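Local structure of alginate biosynthesis protein AlgX (Pseudomonas aeruginosa, 4KNC) at residues 46-52 / 88-92; 53-57 / 109-114; 76-80 / 286-292. The protein takes part in making the exopolysaccharide alginate, protecting the polymer from degradation in the periplasm and contributing to its O-acetylation. All blocks are in the same frame, centred on the assembly; numbering follows the deposited sequence.

Interaction 1 (46-52 / 88-92)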
ATOM      1  N   LEU A  46     -21.350  13.677  -0.782  1.00 36.12           N
ATOM      2  CA  LEU A  46     -21.307  13.085  -2.109  1.00 36.72           C
ATOM      3  C   LEU A  46     -20.806  11.642  -1.973  1.00 37.56           C
ATOM      4  O   LEU A  46     -20.006  11.341  -1.084  1.00 34.94           O
ATOM      5  CB  LEU A  46     -20.355  13.866  -3.027  1.00 32.59           C
ATOM      6  CG  LEU A  46     -20.609  15.344  -3.338  1.00 37.60           C
ATOM      7  CD1 LEU A  46     -19.619  15.827  -4.415  1.00 36.92           C
ATOM      8  CD2 LEU A  46     -22.054  15.600  -3.784  1.00 37.01           C
ATOM      9  N   PHE A  47     -21.277  10.751  -2.840  1.00 29.41           N
ATOM     10  CA  PHE A  47     -20.724   9.404  -2.881  1.00 29.03           C
ATOM     11  C   PHE A  47     -20.342   9.067  -4.311  1.00 36.93           C
ATOM     12  O   PHE A  47     -20.956   9.563  -5.248  1.00 32.31           O
ATOM     13  CB  PHE A  47     -21.746   8.384  -2.391  1.00 30.33           C
ATOM     14  CG  PHE A  47     -21.996   8.429  -0.909  1.00 32.07           C
ATOM     15  CD1 PHE A  47     -22.765   9.441  -0.352  1.00 34.81           C
ATOM     16  CD2 PHE A  47     -21.466   7.445  -0.068  1.00 36.58           C
ATOM     17  CE1 PHE A  47     -23.008   9.469   1.023  1.00 43.71           C
ATOM     18  CE2 PHE A  47     -21.705   7.470   1.299  1.00 34.91           C
ATOM     19  CZ  PHE A  47     -22.475   8.489   1.844  1.00 38.91           C
ATOM     20  N   ARG A  48     -19.329   8.224  -4.471  1.00 34.27           N
ATOM     21  CA  ARG A  48     -18.985   7.659  -5.769  1.00 30.48           C
ATOM     22  C   ARG A  48     -19.654   6.301  -5.897  1.00 30.30           C
ATOM     23  O   ARG A  48     -19.527   5.480  -5.014  1.00 35.96           O
ATOM     24  CB  ARG A  48     -17.473   7.486  -5.876  1.00 30.58           C
ATOM     25  CG  ARG A  48     -16.696   8.760  -5.561  1.00 35.72           C
ATOM     26  CD  ARG A  48     -15.234   8.431  -5.414  1.00 35.65           C
ATOM     27  NE  ARG A  48     -14.980   7.689  -4.183  1.00 35.29           N
ATOM     28  CZ  ARG A  48     -13.782   7.246  -3.811  1.00 34.25           C
ATOM     29  NH1 ARG A  48     -12.732   7.448  -4.588  1.00 25.79           N
ATOM     30  NH2 ARG A  48     -13.634   6.595  -2.662  1.00 36.11           N
ATOM     31  N   THR A  49     -20.350   6.058  -7.001  1.00 34.71           N
ATOM     32  CA  THR A  49     -21.102   4.819  -7.154  1.00 33.75           C
ATOM     33  C   THR A  49     -20.189   3.591  -7.235  1.00 37.61           C
ATOM     34  O   THR A  49     -20.465   2.563  -6.614  1.00 39.72           O
ATOM     35  CB  THR A  49     -21.985   4.876  -8.411  1.00 39.74           C
ATOM     36  OG1 THR A  49     -21.179   5.259  -9.530  1.00 42.11           O
ATOM     37  CG2 THR A  49     -23.102   5.908  -8.244  1.00 32.64           C
ATOM     38  N   THR A  50     -19.096   3.697  -7.988  1.00 34.88           N
ATOM     39  CA  THR A  50     -18.253   2.531  -8.244  1.00 33.33           C
ATOM     40  C   THR A  50     -17.255   2.286  -7.113  1.00 35.66           C
ATOM     41  O   THR A  50     -16.836   1.165  -6.893  1.00 42.75           O
ATOM     42  CB  THR A  50     -17.485   2.632  -9.583  1.00 34.42           C
ATOM     43  OG1 THR A  50     -16.457   3.622  -9.482  1.00 37.83           O
ATOM     44  CG2 THR A  50     -18.431   3.004 -10.736  1.00 37.78           C
ATOM     45  N   TYR A  51     -16.865   3.337  -6.402  1.00 35.60           N
ATOM     46  CA  TYR A  51     -15.916   3.171  -5.311  1.00 31.34           C
ATOM     47  C   TYR A  51     -16.624   2.978  -3.981  1.00 35.57           C
ATOM     48  O   TYR A  51     -16.231   2.127  -3.195  1.00 37.60           O
ATOM     49  CB  TYR A  51     -14.989   4.381  -5.200  1.00 32.78           C
ATOM     50  CG  TYR A  51     -13.998   4.514  -6.325  1.00 42.23           C
ATOM     51  CD1 TYR A  51     -14.379   5.039  -7.563  1.00 39.98           C
ATOM     52  CD2 TYR A  51     -12.679   4.108  -6.158  1.00 37.70           C
ATOM     53  CE1 TYR A  51     -13.459   5.166  -8.594  1.00 43.89           C
ATOM     54  CE2 TYR A  51     -11.758   4.217  -7.178  1.00 36.49           C
ATOM     55  CZ  TYR A  51     -12.146   4.752  -8.396  1.00 47.73           C
ATOM     56  OH  TYR A  51     -11.214   4.868  -9.407  1.00 45.18           O
ATOM     57  N   ASP A  52     -17.647   3.789  -3.720  1.00 33.41           N
ATOM     58  CA  ASP A  52     -18.234   3.861  -2.381  1.00 34.68           C
ATOM     59  C   ASP A  52     -19.425   2.950  -2.227  1.00 36.37           C
ATOM     60  O   ASP A  52     -19.701   2.459  -1.127  1.00 32.96           O
ATOM     61  CB  ASP A  52     -18.675   5.286  -2.043  1.00 31.86           C
ATOM     62  CG  ASP A  52     -17.537   6.274  -2.095  1.00 36.22           C
ATOM     63  OD1 ASP A  52     -16.353   5.873  -1.952  1.00 32.70           O
ATOM     64  OD2 ASP A  52     -17.842   7.464  -2.258  1.00 36.57           O
ATOM     65  N   THR A  88     -15.633   0.687   2.878  1.00 33.61           N
ATOM     66  CA  THR A  88     -16.110   1.740   1.978  1.00 36.23           C
ATOM     67  C   THR A  88     -16.910   2.818   2.708  1.00 33.15           C
ATOM     68  O   THR A  88     -17.398   2.617   3.825  1.00 25.70           O
ATOM     69  CB  THR A  88     -16.908   1.165   0.791  1.00 35.96           C
ATOM     70  OG1 THR A  88     -17.990   0.355   1.275  1.00 35.48           O
ATOM     71  CG2 THR A  88     -15.993   0.309  -0.106  1.00 26.58           C
ATOM     72  N   ARG A  89     -17.015   3.977   2.079  1.00 26.06           N
ATOM     73  CA  ARG A  89     -17.810   5.066   2.613  1.00 31.11           C
ATOM     74  C   ARG A  89     -19.268   4.639   2.637  1.00 36.97           C
ATOM     75  O   ARG A  89     -20.030   5.058   3.496  1.00 35.33           O
ATOM     76  CB  ARG A  89     -17.616   6.336   1.763  1.00 25.99           C
ATOM     77  CG  ARG A  89     -16.154   6.797   1.719  1.00 23.40           C
ATOM     78  CD  ARG A  89     -15.921   7.980   0.764  1.00 27.21           C
ATOM     79  NE  ARG A  89     -16.424   9.253   1.292  1.00 31.35           N
ATOM     80  CZ  ARG A  89     -17.584   9.806   0.944  1.00 34.35           C
ATOM     81  NH1 ARG A  89     -18.381   9.195   0.066  1.00 26.84           N
ATOM     82  NH2 ARG A  89     -17.944  10.974   1.468  1.00 30.74           N
ATOM     83  N   GLY A  90     -19.654   3.796   1.688  1.00 28.22           N
ATOM     84  CA  GLY A  90     -21.023   3.313   1.640  1.00 26.29           C
ATOM     85  C   GLY A  90     -21.336   2.392   2.819  1.00 41.76           C
ATOM     86  O   GLY A  90     -22.404   2.512   3.430  1.00 42.27           O
ATOM     87  N   LEU A  91     -20.411   1.487   3.151  1.00 30.50           N
ATOM     88  CA  LEU A  91     -20.637   0.570   4.268  1.00 28.30           C
ATOM     89  C   LEU A  91     -20.686   1.309   5.589  1.00 36.78           C
ATOM     90  O   LEU A  91     -21.475   0.969   6.462  1.00 36.74           O
ATOM     91  CB  LEU A  91     -19.568  -0.523   4.332  1.00 26.14           C
ATOM     92  CG  LEU A  91     -19.683  -1.601   3.254  1.00 31.00           C
ATOM     93  CD1 LEU A  91     -18.369  -2.362   3.136  1.00 27.44           C
ATOM     94  CD2 LEU A  91     -20.840  -2.554   3.546  1.00 35.04           C
ATOM     95  N   VAL A  92     -19.855   2.327   5.755  1.00 32.09           N
ATOM     96  CA  VAL A  92     -19.807   2.976   7.063  1.00 37.48           C
ATOM     97  C   VAL A  92     -20.851   4.082   7.188  1.00 43.99           C
ATOM     98  O   VAL A  92     -21.585   4.176   8.185  1.00 34.46           O
ATOM     99  CB  VAL A  92     -18.410   3.540   7.370  1.00 34.75           C
ATOM    100  CG1 VAL A  92     -18.432   4.304   8.673  1.00 30.10           C
ATOM    101  CG2 VAL A  92     -17.378   2.414   7.442  1.00 34.97           C
TER
HETATM  102  O   HOH W   1     -15.224   3.889  -0.359  1.00 29.89           O
HETATM  103  O   HOH W   2     -19.802  -0.268  -0.504  1.00 35.81           O
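Asp52 and Gly90 bring the two backbones closest, their CA atoms 4.9 Å apart, where the chain beyond strand 46-48 meets the first turn of helix 89-93. Gly90 N gives Asp52 O a weak hydrogen bond at 3.1 Å, Gly90 CA adds a CA-H...O contact to the same oxygen, and a water links that carbonyl to Thr88 OG1, which caps the helix by accepting from Leu91 N. Arg89 does most of the side-chain work. Bent at chi3 (74°), it lies alongside Asp52 and points the same way, so that NH1 reaches two acceptors: Leu46 O at 2.9 Å, in the carbonyl plane, and Asp52 OD2, also at 2.9 Å, from above the carboxylate plane. On the opposite face of that plane, Arg48 N reaches OD2 in an almost straight bond of 2.8 Å (178°). Arg48 grips the carboxylate side-on, NH2 and NE to OD1 with a weak further bond from NE to OD2, and a second water joins OD1 to Arg89 N. Arg89 also stands over one face of the Phe47 ring, NH1 nearest and offset toward the rim, a cation-pi contact with strongly inclined planes and CZ 4.9 Å from the ring centroid. Two arginines thus share one buried carboxylate, which probably offsets their like charges. This salt-bridge network belongs to the SGNH hydrolase-like domain, the Arg89 side chain about 6 Å from that of Asp148, a probable active-site residue.

Interaction 2 (53-57 / 109-114)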
ATOM      1  N   LEU A  53     -20.136   2.737  -3.327  1.00 34.88           N
ATOM      2  CA  LEU A  53     -21.388   1.984  -3.282  1.00 39.08           C
ATOM      3  C   LEU A  53     -21.236   0.635  -3.953  1.00 39.91           C
ATOM      4  O   LEU A  53     -22.220   0.024  -4.384  1.00 37.80           O
ATOM      5  CB  LEU A  53     -22.517   2.773  -3.950  1.00 42.92           C
ATOM      6  CG  LEU A  53     -22.826   4.130  -3.310  1.00 44.68           C
ATOM      7  CD1 LEU A  53     -23.973   4.834  -4.023  1.00 36.05           C
ATOM      8  CD2 LEU A  53     -23.140   3.947  -1.825  1.00 40.51           C
ATOM      9  N   ARG A  54     -19.996   0.168  -4.040  1.00 33.74           N
ATOM     10  CA  ARG A  54     -19.731  -1.097  -4.701  1.00 33.55           C
ATOM     11  C   ARG A  54     -20.194  -2.240  -3.813  1.00 39.20           C
ATOM     12  O   ARG A  54     -20.299  -2.078  -2.589  1.00 35.67           O
ATOM     13  CB  ARG A  54     -18.243  -1.238  -5.006  1.00 38.84           C
ATOM     14  CG  ARG A  54     -17.356  -1.456  -3.778  1.00 39.41           C
ATOM     15  CD  ARG A  54     -16.086  -2.171  -4.199  1.00 45.56           C
ATOM     16  NE  ARG A  54     -15.076  -1.268  -4.722  1.00 55.33           N
ATOM     17  CZ  ARG A  54     -14.246  -1.547  -5.723  1.00 46.74           C
ATOM     18  NH1 ARG A  54     -14.291  -2.715  -6.354  1.00 44.22           N
ATOM     19  NH2 ARG A  54     -13.366  -0.634  -6.091  1.00 46.25           N
ATOM     20  N   THR A  55     -20.476  -3.383  -4.437  1.00 35.10           N
ATOM     21  CA  THR A  55     -20.811  -4.612  -3.713  1.00 39.96           C
ATOM     22  C   THR A  55     -19.789  -5.706  -3.944  1.00 34.96           C
ATOM     23  O   THR A  55     -19.885  -6.774  -3.355  1.00 42.38           O
ATOM     24  CB  THR A  55     -22.179  -5.180  -4.137  1.00 51.47           C
ATOM     25  OG1 THR A  55     -22.176  -5.405  -5.554  1.00 63.41           O
ATOM     26  CG2 THR A  55     -23.307  -4.210  -3.777  1.00 44.53           C
ATOM     27  N   ASP A  56     -18.808  -5.455  -4.804  1.00 35.41           N
ATOM     28  CA  ASP A  56     -17.808  -6.476  -5.129  1.00 43.71           C
ATOM     29  C   ASP A  56     -16.511  -6.224  -4.369  1.00 44.47           C
ATOM     30  O   ASP A  56     -16.023  -5.106  -4.358  1.00 35.27           O
ATOM     31  CB  ASP A  56     -17.537  -6.480  -6.635  1.00 51.17           C
ATOM     32  CG  ASP A  56     -16.965  -5.161  -7.121  1.00 53.26           C
ATOM     33  OD1 ASP A  56     -17.697  -4.146  -7.091  1.00 46.66           O
ATOM     34  OD2 ASP A  56     -15.776  -5.134  -7.506  1.00 60.11           O
ATOM     35  N   PHE A  57     -15.954  -7.257  -3.730  1.00 41.96           N
ATOM     36  CA  PHE A  57     -14.727  -7.110  -2.944  1.00 33.58           C
ATOM     37  C   PHE A  57     -13.793  -8.301  -3.171  1.00 44.14           C
ATOM     38  O   PHE A  57     -14.229  -9.344  -3.634  1.00 42.49           O
ATOM     39  CB  PHE A  57     -15.055  -6.973  -1.449  1.00 30.44           C
ATOM     40  CG  PHE A  57     -15.809  -5.720  -1.115  1.00 31.25           C
ATOM     41  CD1 PHE A  57     -15.140  -4.524  -0.958  1.00 28.62           C
ATOM     42  CD2 PHE A  57     -17.188  -5.735  -0.980  1.00 31.70           C
ATOM     43  CE1 PHE A  57     -15.831  -3.346  -0.674  1.00 37.79           C
ATOM     44  CE2 PHE A  57     -17.888  -4.569  -0.690  1.00 33.91           C
ATOM     45  CZ  PHE A  57     -17.204  -3.370  -0.532  1.00 38.63           C
ATOM     46  N   LEU A 109     -25.592  -6.952   0.649  1.00 45.04           N
ATOM     47  CA  LEU A 109     -24.749  -7.698  -0.277  1.00 44.55           C
ATOM     48  C   LEU A 109     -23.297  -7.243  -0.177  1.00 47.21           C
ATOM     49  O   LEU A 109     -22.374  -8.068  -0.165  1.00 45.99           O
ATOM     50  CB  LEU A 109     -25.240  -7.527  -1.706  1.00 44.56           C
ATOM     51  CG  LEU A 109     -24.425  -8.301  -2.730  1.00 44.80           C
ATOM     52  CD1 LEU A 109     -24.484  -9.779  -2.368  1.00 44.95           C
ATOM     53  CD2 LEU A 109     -24.945  -8.039  -4.129  1.00 45.93           C
ATOM     54  N   ALA A 110     -23.108  -5.924  -0.113  1.00 41.30           N
ATOM     55  CA  ALA A 110     -21.779  -5.344   0.040  1.00 38.37           C
ATOM     56  C   ALA A 110     -21.118  -5.832   1.327  1.00 35.48           C
ATOM     57  O   ALA A 110     -19.969  -6.261   1.318  1.00 46.98           O
ATOM     58  CB  ALA A 110     -21.852  -3.800   0.023  1.00 28.93           C
ATOM     59  N   LYS A 111     -21.855  -5.768   2.430  1.00 38.12           N
ATOM     60  CA  LYS A 111     -21.330  -6.168   3.738  1.00 33.55           C
ATOM     61  C   LYS A 111     -20.949  -7.648   3.773  1.00 37.07           C
ATOM     62  O   LYS A 111     -19.904  -8.029   4.301  1.00 34.67           O
ATOM     63  CB  LYS A 111     -22.357  -5.861   4.831  1.00 40.38           C
ATOM     64  CG  LYS A 111     -22.009  -6.466   6.198  1.00 34.24           C
ATOM     65  CD  LYS A 111     -23.079  -6.152   7.223  1.00 32.31           C
ATOM     66  CE  LYS A 111     -22.781  -6.860   8.547  1.00 47.63           C
ATOM     67  NZ  LYS A 111     -23.744  -6.443   9.602  1.00 61.59           N
ATOM     68  N   LYS A 112     -21.814  -8.469   3.195  1.00 41.72           N
ATOM     69  CA  LYS A 112     -21.590  -9.904   3.096  1.00 43.17           C
ATOM     70  C   LYS A 112     -20.305 -10.183   2.301  1.00 46.23           C
ATOM     71  O   LYS A 112     -19.436 -10.944   2.725  1.00 41.76           O
ATOM     72  CB  LYS A 112     -22.802 -10.532   2.386  1.00 44.82           C
ATOM     73  CG  LYS A 112     -22.835 -12.031   2.381  1.00 55.06           C
ATOM     74  CD  LYS A 112     -23.747 -12.571   1.289  1.00 59.24           C
ATOM     75  CE  LYS A 112     -25.190 -12.173   1.501  1.00 62.76           C
ATOM     76  NZ  LYS A 112     -25.987 -12.406   0.258  1.00 62.66           N
ATOM     77  N   ASN A 113     -20.180  -9.546   1.140  1.00 46.92           N
ATOM     78  CA  ASN A 113     -18.992  -9.756   0.314  1.00 41.38           C
ATOM     79  C   ASN A 113     -17.695  -9.265   0.968  1.00 35.20           C
ATOM     80  O   ASN A 113     -16.655  -9.933   0.917  1.00 43.71           O
ATOM     81  CB  ASN A 113     -19.209  -9.158  -1.075  1.00 39.36           C
ATOM     82  CG  ASN A 113     -20.174  -9.982  -1.896  1.00 45.77           C
ATOM     83  OD1 ASN A 113     -20.342 -11.177  -1.643  1.00 47.23           O
ATOM     84  ND2 ASN A 113     -20.821  -9.356  -2.863  1.00 40.76           N
ATOM     85  N   TYR A 114     -17.778  -8.105   1.613  1.00 34.89           N
ATOM     86  CA  TYR A 114     -16.668  -7.583   2.396  1.00 33.78           C
ATOM     87  C   TYR A 114     -16.228  -8.584   3.477  1.00 38.98           C
ATOM     88  O   TYR A 114     -15.040  -8.937   3.576  1.00 39.45           O
ATOM     89  CB  TYR A 114     -17.063  -6.240   3.020  1.00 35.02           C
ATOM     90  CG  TYR A 114     -15.958  -5.605   3.838  1.00 35.80           C
ATOM     91  CD1 TYR A 114     -15.825  -5.879   5.194  1.00 33.98           C
ATOM     92  CD2 TYR A 114     -15.043  -4.736   3.250  1.00 32.49           C
ATOM     93  CE1 TYR A 114     -14.807  -5.302   5.957  1.00 37.54           C
ATOM     94  CE2 TYR A 114     -14.018  -4.148   3.999  1.00 36.60           C
ATOM     95  CZ  TYR A 114     -13.910  -4.437   5.354  1.00 38.82           C
ATOM     96  OH  TYR A 114     -12.902  -3.873   6.099  1.00 34.17           O
TER
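The Phe57 ring carries Tyr114 CB over one face, a CH-pi contact 4.2 Å from CB to the ring centroid, while Asn113 CB lies at its edge, in the ring plane. The Tyr114 ring turns its own edge toward the face of Phe57, a T-shaped pair with planes at 90° and centroids 5.7 Å apart. Phe57 CE2 also meets Ala110 O at 3.4 Å and packs against the Ala110 methyl. The polar link is made by Asn113, whose ND2 donates to Thr55 O at 2.8 Å in a fairly straight bond (165°); the oxygen lies in the amide plane. The bond ties the loop's backbone to a side chain of the helix. Thr55 passes close over the helix, its CA only 3.9 Å from Ala110 CA, with the Ala110 methyl lying against Arg54 O and Thr55, and its CB rests against Leu109 CD2. Loop 53-57, between strand 46-48 and helix 61-76, thus lies along helix 107-123. Leu91 of helix 89-93 packs against Phe57, Ala110 and Tyr114, and Tyr114 OH hydrogen-bonds Tyr85 O at the end of strand 80-85.

Interaction 3 (76-80 / 286-292)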
ATOM      1  N   ARG A  76       8.531 -16.482   7.598  1.00 43.05           N
ATOM      2  CA  ARG A  76       9.829 -17.154   7.684  1.00 52.06           C
ATOM      3  C   ARG A  76      10.874 -16.231   8.285  1.00 49.22           C
ATOM      4  O   ARG A  76      11.812 -16.684   8.923  1.00 51.86           O
ATOM      5  CB  ARG A  76      10.328 -17.588   6.305  1.00 58.62           C
ATOM      6  CG  ARG A  76       9.639 -18.786   5.696  1.00 67.08           C
ATOM      7  CD  ARG A  76      10.528 -19.434   4.625  1.00 80.38           C
ATOM      8  NE  ARG A  76      11.081 -18.464   3.674  1.00 88.96           N
ATOM      9  CZ  ARG A  76      12.323 -17.984   3.726  1.00 91.31           C
ATOM     10  NH1 ARG A  76      12.741 -17.106   2.824  1.00 84.02           N
ATOM     11  NH2 ARG A  76      13.147 -18.380   4.689  1.00 95.31           N
ATOM     12  N   LYS A  77      10.717 -14.932   8.059  1.00 48.36           N
ATOM     13  CA  LYS A  77      11.693 -13.955   8.527  1.00 48.54           C
ATOM     14  C   LYS A  77      11.360 -13.481   9.952  1.00 47.66           C
ATOM     15  O   LYS A  77      12.038 -12.612  10.502  1.00 48.42           O
ATOM     16  CB  LYS A  77      11.759 -12.775   7.548  1.00 56.86           C
ATOM     17  CG  LYS A  77      12.981 -11.871   7.696  1.00 67.71           C
ATOM     18  CD  LYS A  77      12.919 -10.692   6.726  1.00 77.45           C
ATOM     19  CE  LYS A  77      13.943  -9.609   7.070  1.00 81.53           C
ATOM     20  NZ  LYS A  77      15.343 -10.128   7.110  1.00 83.99           N
ATOM     21  N   GLY A  78      10.321 -14.069  10.549  1.00 41.54           N
ATOM     22  CA  GLY A  78       9.869 -13.683  11.877  1.00 43.74           C
ATOM     23  C   GLY A  78       8.934 -12.471  11.911  1.00 49.50           C
ATOM     24  O   GLY A  78       8.875 -11.752  12.914  1.00 50.20           O
ATOM     25  N   ILE A  79       8.198 -12.252  10.823  1.00 42.92           N
ATOM     26  CA  ILE A  79       7.277 -11.116  10.724  1.00 40.55           C
ATOM     27  C   ILE A  79       5.820 -11.558  10.559  1.00 42.16           C
ATOM     28  O   ILE A  79       5.484 -12.295   9.628  1.00 40.06           O
ATOM     29  CB  ILE A  79       7.661 -10.193   9.551  1.00 35.06           C
ATOM     30  CG1 ILE A  79       9.156  -9.873   9.596  1.00 33.98           C
ATOM     31  CG2 ILE A  79       6.848  -8.903   9.580  1.00 34.24           C
ATOM     32  CD1 ILE A  79       9.667  -9.238   8.324  1.00 38.42           C
ATOM     33  N   GLU A  80       4.961 -11.114  11.477  1.00 36.16           N
ATOM     34  CA  GLU A  80       3.529 -11.382  11.384  1.00 35.04           C
ATOM     35  C   GLU A  80       2.893 -10.255  10.581  1.00 40.28           C
ATOM     36  O   GLU A  80       3.252  -9.090  10.761  1.00 38.10           O
ATOM     37  CB  GLU A  80       2.897 -11.421  12.780  1.00 28.78           C
ATOM     38  CG  GLU A  80       3.416 -12.513  13.694  1.00 32.05           C
ATOM     39  CD  GLU A  80       2.773 -13.859  13.415  1.00 39.06           C
ATOM     40  OE1 GLU A  80       1.676 -13.898  12.815  1.00 42.59           O
ATOM     41  OE2 GLU A  80       3.368 -14.881  13.787  1.00 52.49           O
ATOM     42  N   PHE A 286      15.044  -2.105   7.642  1.00 50.62           N
ATOM     43  CA  PHE A 286      14.109  -3.228   7.605  1.00 41.23           C
ATOM     44  C   PHE A 286      14.850  -4.543   7.743  1.00 42.62           C
ATOM     45  O   PHE A 286      14.465  -5.386   8.549  1.00 43.33           O
ATOM     46  CB  PHE A 286      13.264  -3.228   6.336  1.00 42.14           C
ATOM     47  CG  PHE A 286      12.417  -4.463   6.171  1.00 44.29           C
ATOM     48  CD1 PHE A 286      11.289  -4.658   6.953  1.00 43.46           C
ATOM     49  CD2 PHE A 286      12.738  -5.424   5.218  1.00 47.60           C
ATOM     50  CE1 PHE A 286      10.503  -5.800   6.797  1.00 47.93           C
ATOM     51  CE2 PHE A 286      11.955  -6.565   5.057  1.00 41.28           C
ATOM     52  CZ  PHE A 286      10.836  -6.750   5.850  1.00 39.98           C
ATOM     53  N   HIS A 287      15.933  -4.706   6.987  1.00 39.66           N
ATOM     54  CA  HIS A 287      16.691  -5.957   7.058  1.00 46.62           C
ATOM     55  C   HIS A 287      17.634  -6.054   8.251  1.00 53.34           C
ATOM     56  O   HIS A 287      17.936  -7.160   8.712  1.00 57.74           O
ATOM     57  CB  HIS A 287      17.400  -6.249   5.735  1.00 47.34           C
ATOM     58  CG  HIS A 287      16.446  -6.493   4.614  1.00 55.45           C
ATOM     59  ND1 HIS A 287      16.088  -5.510   3.716  1.00 52.74           N
ATOM     60  CD2 HIS A 287      15.714  -7.585   4.291  1.00 55.72           C
ATOM     61  CE1 HIS A 287      15.204  -5.998   2.865  1.00 48.71           C
ATOM     62  NE2 HIS A 287      14.955  -7.252   3.195  1.00 56.60           N
ATOM     63  N   LYS A 288      18.085  -4.915   8.770  1.00 57.50           N
ATOM     64  CA  LYS A 288      18.887  -4.950   9.987  1.00 71.19           C
ATOM     65  C   LYS A 288      18.016  -5.342  11.181  1.00 75.23           C
ATOM     66  O   LYS A 288      18.297  -6.325  11.865  1.00 71.76           O
ATOM     67  CB  LYS A 288      19.600  -3.625  10.260  1.00 71.07           C
ATOM     68  CG  LYS A 288      20.323  -3.651  11.606  1.00 79.24           C
ATOM     69  N   ASN A 289      16.953  -4.573  11.406  1.00 75.30           N
ATOM     70  CA  ASN A 289      16.033  -4.819  12.514  1.00 67.40           C
ATOM     71  C   ASN A 289      14.598  -5.018  12.031  1.00 55.71           C
ATOM     72  O   ASN A 289      13.789  -4.092  12.099  1.00 45.55           O
ATOM     73  CB  ASN A 289      16.070  -3.644  13.493  1.00 69.78           C
ATOM     74  CG  ASN A 289      17.483  -3.284  13.922  1.00 74.28           C
ATOM     75  OD1 ASN A 289      18.249  -4.142  14.365  1.00 71.12           O
ATOM     76  ND2 ASN A 289      17.838  -2.009  13.786  1.00 70.82           N
ATOM     77  N   PRO A 290      14.275  -6.225  11.538  1.00 45.41           N
ATOM     78  CA  PRO A 290      12.903  -6.456  11.059  1.00 50.95           C
ATOM     79  C   PRO A 290      11.868  -6.362  12.177  1.00 53.99           C
ATOM     80  O   PRO A 290      12.128  -6.793  13.301  1.00 59.64           O
ATOM     81  CB  PRO A 290      12.957  -7.885  10.492  1.00 52.65           C
ATOM     82  CG  PRO A 290      14.167  -8.522  11.123  1.00 50.75           C
ATOM     83  CD  PRO A 290      15.147  -7.396  11.339  1.00 48.45           C
ATOM     84  N   PRO A 291      10.693  -5.807  11.868  1.00 44.48           N
ATOM     85  CA  PRO A 291       9.649  -5.705  12.888  1.00 36.28           C
ATOM     86  C   PRO A 291       9.102  -7.081  13.210  1.00 39.64           C
ATOM     87  O   PRO A 291       9.180  -7.963  12.361  1.00 38.18           O
ATOM     88  CB  PRO A 291       8.564  -4.898  12.181  1.00 40.67           C
ATOM     89  CG  PRO A 291       8.711  -5.308  10.724  1.00 40.33           C
ATOM     90  CD  PRO A 291      10.208  -5.435  10.527  1.00 44.07           C
ATOM     91  N   LYS A 292       8.563  -7.255  14.414  1.00 33.16           N
ATOM     92  CA  LYS A 292       7.833  -8.466  14.771  1.00 30.54           C
ATOM     93  C   LYS A 292       6.474  -8.443  14.078  1.00 29.78           C
ATOM     94  O   LYS A 292       5.921  -9.479  13.716  1.00 32.02           O
ATOM     95  CB  LYS A 292       7.614  -8.508  16.287  1.00 35.10           C
ATOM     96  CG  LYS A 292       8.891  -8.446  17.100  1.00 49.82           C
ATOM     97  CD  LYS A 292       9.618  -9.780  17.067  1.00 56.35           C
ATOM     98  CE  LYS A 292      10.911  -9.737  17.866  1.00 63.80           C
ATOM     99  NZ  LYS A 292      11.949  -8.905  17.185  1.00 69.70           N
TER
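Gly78, its phi positive (83°), closes helix 61-76 with a Schellman motif and turns the chain past Pro291 and Lys292 into strand 80-85 of the parallel sheet. There Glu80 N donates to Lys292 O, 2.9 Å away, in a nearly linear bond (177°); a further backbone bond between Glu80 and Leu294 carries the pairing on with strand 293-298. Ile79 fills the angle between the segments. Its CG1 and CG2 branches lie against Pro291 O, CG1 at 3.4 Å, and CG2 also packs on Pro291 CG. Chi2 of 167° extends the longer branch, so that CD1 meets Phe286 CZ at 3.7 Å and Pro290 CB at 4.2 Å. Lys77, stretched until its bend at chi4, runs across Pro290 and His287 at about right angles. Its CE touches Pro290 CB at 4.0 Å, and NZ stands 3.8 Å from His287 CD2, a ring carbon, at the imidazole edge in van der Waals contact. The ring's NE2 is hydrogen-bonded to Leu316 O, and Phe286 CD2 lies over the centre of one imidazole face. The contact is therefore chiefly apolar, with the CE methylene of Lys77 as apolar surface; its one hydrogen bond between the segments lies where strands 80-85 and 293-298 start to pair.

In the fold
All three contacts lie in the SGNH hydrolase-like domain and cross along the chain, all three first segments (46-52, 53-57, 76-80) preceding the second ones (88-92, 109-114, 286-292). Interactions 1 and 2, with centres 11 Å apart, form one continuous packed region, joined by a probable hydrogen bond between Arg48 O and Leu53 N and by Thr88 CG2 on Phe57 CE1. Interaction 3 is about 36 Å from interaction 1 and 34 Å from interaction 2, centre to centre. Helix 61-76 runs from just beyond loop 53-57 to segment 76-80, and strand 80-85 returns to just before Thr88. The far contact thus sits at the start of strands 80-85 and 293-298, neighbours in the parallel sheet, whereas interaction 1 lies near the probable catalytic residues.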